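Local coordinates for calcium uptake protein 2, mitochondrial (Homo sapiens, PDB 6LB7) that probably tunes calcium entry into mitochondria as a calcium-sensing regulatory partner of the calcium uniporter, and binds calcium ion in an EF-hand loop, at residues F17-H22 against P30-F35; K54-T59 against K79-Y84. All blocks are in the same frame, centred on the assembly; numbering follows the deposited sequence.

Contact 1: F17-H22 against P30-F35; sequences FSSLEH and PRDFLF
D32 turns its carboxylate toward S19 by setting CG anti to the carbonyl carbon, beside its backbone N (chi1 -68°), while S19 folds OG back between its own N and carbonyl carbon (chi1 67°), where hydroxyl and amide can serve the same acceptor. S19 OG donates to D32 OD2 at 2.7 Å on the syn lone pair, the side of the other oxygen. S19 N reaches that oxygen too, at 2.9 Å from D32 OD2, but from above the carboxylate plane and with a bent N-H...O angle of 137°. The fixed carboxylate illustrates how an acidic residue in the first turn of a helix can pin the chain that precedes it: here the hairpin of strands 20-22 and 25-27 leads into helix 30-38, and OD2 also accepts from the backbone N of T29, just before the helix. Three donors thus grip one buried oxygen. They probably offset the closeness of F17 O, an acceptor 3.4 Å from D32 OD2 with no hydrogen bond between them. With an alanine here, S19 OG, S19 N and T29 N would probably be left without their shared acceptor, and the S19 hydroxyl set free to turn. The apolar half of the contact is made by F17, whose ring slants past the next turn of the helix, CE1 lying 3.7 Å from F35 C and 4.0 Å from F35 CB. Beyond its CB, F35 leads away from F17, and its ring edge atom CE2 rides 3.2 Å above the guanidinium plane of R31.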
loop_
_atom_site.group_PDB
_atom_site.type_symbol
_atom_site.label_atom_id
_atom_site.label_comp_id
_atom_site.label_asym_id
_atom_site.label_seq_id
_atom_site.Cartn_x
_atom_site.Cartn_y
_atom_site.Cartn_z
ATOM N N PHE B 17 -3.625 9.578 29.377
ATOM C CA PHE B 17 -3.541 11.010 29.099
ATOM C C PHE B 17 -4.864 11.745 29.277
ATOM O O PHE B 17 -4.861 12.972 29.391
ATOM C CB PHE B 17 -3.034 11.250 27.670
ATOM C CG PHE B 17 -1.546 11.247 27.555
ATOM C CD1 PHE B 17 -0.828 12.424 27.686
ATOM C CD2 PHE B 17 -0.859 10.063 27.320
ATOM C CE1 PHE B 17 0.558 12.420 27.584
ATOM C CE2 PHE B 17 0.512 10.053 27.214
ATOM C CZ PHE B 17 1.220 11.236 27.354
ATOM N N SER B 18 -5.989 11.038 29.274
ATOM C CA SER B 18 -7.283 11.694 29.451
ATOM C C SER B 18 -7.379 12.375 30.814
ATOM O O SER B 18 -7.081 11.774 31.848
ATOM C CB SER B 18 -8.412 10.676 29.296
ATOM O OG SER B 18 -8.406 10.123 27.992
ATOM N N SER B 19 -7.805 13.632 30.817
ATOM C CA SER B 19 -8.017 14.368 32.052
ATOM C C SER B 19 -9.490 14.507 32.414
ATOM O O SER B 19 -9.811 15.160 33.414
ATOM C CB SER B 19 -7.363 15.754 31.962
ATOM O OG SER B 19 -8.006 16.583 31.008
ATOM N N LEU B 20 -10.391 13.895 31.648
ATOM C CA LEU B 20 -11.825 14.067 31.823
ATOM C C LEU B 20 -12.524 12.712 31.839
ATOM O O LEU B 20 -12.061 11.744 31.223
ATOM C CB LEU B 20 -12.416 14.944 30.704
ATOM C CG LEU B 20 -11.917 16.393 30.635
ATOM C CD1 LEU B 20 -12.666 17.144 29.544
ATOM C CD2 LEU B 20 -12.095 17.086 31.970
ATOM N N GLU B 21 -13.647 12.653 32.553
ATOM C CA GLU B 21 -14.466 11.450 32.654
ATOM C C GLU B 21 -15.937 11.846 32.657
ATOM O O GLU B 21 -16.306 12.875 33.219
ATOM C CB GLU B 21 -14.118 10.641 33.916
ATOM C CG GLU B 21 -14.829 9.285 34.050
ATOM C CD GLU B 21 -16.181 9.381 34.753
ATOM O OE1 GLU B 21 -16.388 10.347 35.517
ATOM O OE2 GLU B 21 -17.038 8.494 34.538
ATOM N N HIS B 22 -16.768 11.032 32.015
ATOM C CA HIS B 22 -18.211 11.241 32.050
ATOM C C HIS B 22 -18.886 9.903 31.799
ATOM O O HIS B 22 -18.645 9.277 30.762
ATOM C CB HIS B 22 -18.634 12.274 31.011
ATOM C CG HIS B 22 -20.112 12.481 30.924
ATOM N ND1 HIS B 22 -20.825 13.178 31.877
ATOM C CD2 HIS B 22 -21.011 12.094 29.989
ATOM C CE1 HIS B 22 -22.100 13.208 31.531
ATOM N NE2 HIS B 22 -22.239 12.561 30.386
ATOM N N PRO B 30 -8.103 19.089 24.109
ATOM C CA PRO B 30 -7.085 19.307 23.059
ATOM C C PRO B 30 -5.665 19.379 23.612
ATOM O O PRO B 30 -4.727 18.875 22.984
ATOM C CB PRO B 30 -7.525 20.629 22.418
ATOM C CG PRO B 30 -9.042 20.616 22.607
ATOM C CD PRO B 30 -9.263 19.989 23.970
ATOM N N ARG B 31 -5.496 19.961 24.798
ATOM C CA ARG B 31 -4.199 19.959 25.468
ATOM C C ARG B 31 -3.716 18.533 25.722
ATOM O O ARG B 31 -2.564 18.190 25.404
ATOM C CB ARG B 31 -4.289 20.742 26.784
ATOM C CG ARG B 31 -2.970 20.856 27.580
ATOM C CD ARG B 31 -3.160 21.792 28.774
ATOM N NE ARG B 31 -1.921 22.097 29.477
ATOM C CZ ARG B 31 -1.357 21.278 30.360
ATOM N NH1 ARG B 31 -1.933 20.115 30.634
ATOM N NH2 ARG B 31 -0.222 21.616 30.969
ATOM N N ASP B 32 -4.584 17.690 26.305
ATOM C CA ASP B 32 -4.261 16.278 26.505
ATOM C C ASP B 32 -3.802 15.626 25.213
ATOM O O ASP B 32 -2.831 14.857 25.193
ATOM C CB ASP B 32 -5.480 15.496 27.008
ATOM C CG ASP B 32 -5.908 15.867 28.410
ATOM O OD1 ASP B 32 -5.107 16.443 29.176
ATOM O OD2 ASP B 32 -7.067 15.535 28.749
ATOM N N PHE B 33 -4.569 15.838 24.144
ATOM C CA PHE B 33 -4.268 15.204 22.869
ATOM C C PHE B 33 -2.887 15.608 22.374
ATOM O O PHE B 33 -2.076 14.755 21.991
ATOM C CB PHE B 33 -5.331 15.574 21.829
ATOM C CG PHE B 33 -4.961 15.155 20.444
ATOM C CD1 PHE B 33 -4.953 13.817 20.097
ATOM C CD2 PHE B 33 -4.590 16.092 19.505
ATOM C CE1 PHE B 33 -4.602 13.429 18.822
ATOM C CE2 PHE B 33 -4.222 15.707 18.239
ATOM C CZ PHE B 33 -4.227 14.381 17.898
ATOM N N LEU B 34 -2.604 16.913 22.372
ATOM C CA LEU B 34 -1.301 17.388 21.916
ATOM C C LEU B 34 -0.165 16.739 22.703
ATOM O O LEU B 34 0.830 16.304 22.114
ATOM C CB LEU B 34 -1.225 18.910 22.036
ATOM C CG LEU B 34 -2.152 19.676 21.103
ATOM C CD1 LEU B 34 -2.257 21.125 21.555
ATOM C CD2 LEU B 34 -1.677 19.568 19.646
ATOM N N PHE B 35 -0.313 16.631 24.032
ATOM C CA PHE B 35 0.725 16.014 24.859
ATOM C C PHE B 35 0.889 14.530 24.540
ATOM O O PHE B 35 2.015 14.023 24.478
ATOM C CB PHE B 35 0.408 16.203 26.342
ATOM C CG PHE B 35 0.611 17.610 26.837
ATOM C CD1 PHE B 35 1.111 18.595 26.002
ATOM C CD2 PHE B 35 0.339 17.938 28.146
ATOM C CE1 PHE B 35 1.311 19.883 26.457
ATOM C CE2 PHE B 35 0.539 19.221 28.604
ATOM C CZ PHE B 35 1.025 20.195 27.754
#

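Contact 2: K54-T59 against K79-Y84; sequences KDIEDT and KGLISY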
loop_
_atom_site.group_PDB
_atom_site.type_symbol
_atom_site.label_atom_id
_atom_site.label_comp_id
_atom_site.label_asym_id
_atom_site.label_seq_id
_atom_site.Cartn_x
_atom_site.Cartn_y
_atom_site.Cartn_z
ATOM N N LYS B 54 -23.568 19.342 32.420
ATOM C CA LYS B 54 -23.469 20.807 32.426
ATOM C C LYS B 54 -22.022 21.278 32.271
ATOM O O LYS B 54 -21.772 22.350 31.708
ATOM C CB LYS B 54 -24.105 21.422 33.687
ATOM C CG LYS B 54 -23.721 22.920 33.882
ATOM C CD LYS B 54 -24.529 23.712 34.909
ATOM C CE LYS B 54 -24.047 25.165 34.976
ATOM N NZ LYS B 54 -22.624 25.241 35.408
ATOM N N ASP B 55 -21.046 20.501 32.727
ATOM C CA ASP B 55 -19.665 20.867 32.438
ATOM C C ASP B 55 -19.386 20.781 30.939
ATOM O O ASP B 55 -18.635 21.593 30.382
ATOM C CB ASP B 55 -18.748 19.964 33.252
ATOM C CG ASP B 55 -19.007 20.097 34.748
ATOM O OD1 ASP B 55 -19.378 21.208 35.175
ATOM O OD2 ASP B 55 -18.886 19.092 35.486
ATOM N N ILE B 56 -20.059 19.850 30.257
ATOM C CA ILE B 56 -19.729 19.542 28.870
ATOM C C ILE B 56 -20.123 20.694 27.941
ATOM O O ILE B 56 -19.279 21.218 27.208
ATOM C CB ILE B 56 -20.359 18.202 28.452
ATOM C CG1 ILE B 56 -19.547 17.043 29.062
ATOM C CG2 ILE B 56 -20.412 18.090 26.944
ATOM C CD1 ILE B 56 -20.229 15.669 29.013
ATOM N N GLU B 57 -21.387 21.133 27.963
ATOM C CA GLU B 57 -21.909 22.291 27.224
ATOM C C GLU B 57 -21.052 23.524 27.459
ATOM O O GLU B 57 -20.969 24.402 26.590
ATOM C CB GLU B 57 -23.363 22.607 27.590
ATOM C CG GLU B 57 -24.209 23.172 26.471
ATOM C CD GLU B 57 -25.271 24.050 26.997
ATOM O OE1 GLU B 57 -25.197 24.311 28.137
ATOM O OE2 GLU B 57 -26.159 24.441 26.295
ATOM N N ASP B 58 -20.765 23.706 28.748
ATOM C CA ASP B 58 -19.868 24.794 29.117
ATOM C C ASP B 58 -18.528 24.626 28.419
ATOM O O ASP B 58 -17.991 25.574 27.834
ATOM C CB ASP B 58 -19.671 24.861 30.630
ATOM C CG ASP B 58 -20.938 25.195 31.369
ATOM O OD1 ASP B 58 -21.933 25.607 30.727
ATOM O OD2 ASP B 58 -20.920 25.063 32.612
ATOM N N THR B 59 -17.988 23.405 28.445
ATOM C CA THR B 59 -16.678 23.188 27.845
ATOM C C THR B 59 -16.743 23.199 26.320
ATOM O O THR B 59 -15.716 23.387 25.660
ATOM C CB THR B 59 -16.089 21.873 28.354
ATOM O OG1 THR B 59 -15.913 21.936 29.745
ATOM C CG2 THR B 59 -14.762 21.602 27.725
ATOM N N LYS B 79 -10.000 23.571 26.933
ATOM C CA LYS B 79 -11.397 23.881 26.669
ATOM C C LYS B 79 -11.885 23.112 25.428
ATOM O O LYS B 79 -12.149 23.644 24.347
ATOM C CB LYS B 79 -11.534 25.393 26.574
ATOM C CG LYS B 79 -12.241 25.913 25.463
ATOM C CD LYS B 79 -13.633 26.061 25.703
ATOM C CE LYS B 79 -14.223 26.558 24.716
ATOM N NZ LYS B 79 -15.426 26.856 25.061
ATOM N N GLY B 80 -12.082 21.828 25.678
ATOM C CA GLY B 80 -12.633 20.974 24.645
ATOM C C GLY B 80 -12.695 19.539 25.096
ATOM O O GLY B 80 -12.294 19.180 26.207
ATOM N N LEU B 81 -13.172 18.706 24.188
ATOM C CA LEU B 81 -13.358 17.320 24.553
ATOM C C LEU B 81 -13.217 16.495 23.287
ATOM O O LEU B 81 -13.808 16.830 22.255
ATOM C CB LEU B 81 -14.729 17.162 25.232
ATOM C CG LEU B 81 -15.100 15.921 25.975
ATOM C CD1 LEU B 81 -16.418 16.026 26.501
ATOM C CD2 LEU B 81 -15.107 14.860 25.030
ATOM N N ILE B 82 -12.460 15.408 23.438
ATOM C CA ILE B 82 -12.090 14.526 22.340
ATOM C C ILE B 82 -12.282 13.097 22.821
ATOM O O ILE B 82 -11.704 12.698 23.840
ATOM C CB ILE B 82 -10.640 14.748 21.880
ATOM C CG1 ILE B 82 -10.417 16.188 21.394
ATOM C CG2 ILE B 82 -10.260 13.720 20.812
ATOM C CD1 ILE B 82 -8.928 16.525 21.134
ATOM N N SER B 83 -13.099 12.334 22.104
ATOM C CA SER B 83 -13.410 10.971 22.514
ATOM C C SER B 83 -12.324 10.021 22.029
ATOM O O SER B 83 -11.484 10.375 21.195
ATOM C CB SER B 83 -14.761 10.534 21.949
ATOM O OG SER B 83 -14.651 10.345 20.544
ATOM N N TYR B 84 -12.367 8.785 22.544
ATOM C CA TYR B 84 -11.403 7.762 22.131
ATOM C C TYR B 84 -11.456 7.528 20.623
ATOM O O TYR B 84 -10.417 7.424 19.959
ATOM C CB TYR B 84 -11.662 6.449 22.884
ATOM C CG TYR B 84 -10.724 5.349 22.462
ATOM C CD1 TYR B 84 -9.355 5.498 22.621
ATOM C CD2 TYR B 84 -11.193 4.175 21.885
ATOM C CE1 TYR B 84 -8.470 4.515 22.236
ATOM C CE2 TYR B 84 -10.304 3.170 21.491
ATOM C CZ TYR B 84 -8.942 3.353 21.676
ATOM O OH TYR B 84 -8.020 2.393 21.301
#
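T59 meets G80 where helix 53-60 faces the loop after helix 72-76, its methyl CG2, anti to the backbone N (chi1 -62° for OG1), lying against the backbone, 3.4 Å from G80 N. One turn earlier in the helix, I56 and L81 form the apolar side-chain pair, crossing obliquely with I56 CG1 and L81 CD1 4.2 Å apart. The second kind of interaction joins the side chain of K79 to the helix backbone. Bent at chi2, it passes over the C-terminal end of the helix, bringing K79 CD to 3.4 Å from T59 O and K79 NZ to 3.5 Å from the same oxygen. The ammonium is not hydrogen-bonded there, yet its charge near late carbonyls of a helix would probably be favourable. The contact lays the short helix 53-60 against the connection between helices 72-76 and 84-94. That connection is secured at L81 by T157 and reaches S83, the N-cap of helix 84-94; S83 OG caps a backbone N in the helix and S83 N bonds the E86 carboxylate in return, consistent with a capping box. Polar bonds within the helix form the third group. T59 OG1 donates to D55 O at 2.8 Å, from about 40° above the carbonyl plane, and this hydroxyl bond helps hold the rotation that presents the methyl to G80; T59 N shares the acceptor. On the outer side, K54 NZ makes a salt bridge one turn ahead, 3.3 Å from D58 OD2, on that oxygen's syn lone pair.

In the fold
Contacts 1 and 2 lie with their centres about 10 Å apart on the same side of the chain's centre, and they follow in series: 17-22 closes on 30-35 before 54-59 meets 79-84. They are nonetheless in direct touch, through P30 with G80, H22 with I56, and F33 with I82. The small mixed sheet links them: strand 20-22 belongs to contact 1, strand 49-50 beside it leads into helix 53-60 of contact 2, and Y27 of strand 25-27 touches L20, H22, L81 and S83. Together they join neighbouring parts of the N-terminal portion of the chain, from which helix 84-94 leads on to helix 99-108 and the calcium-binding EF-hand loop at D109-E120.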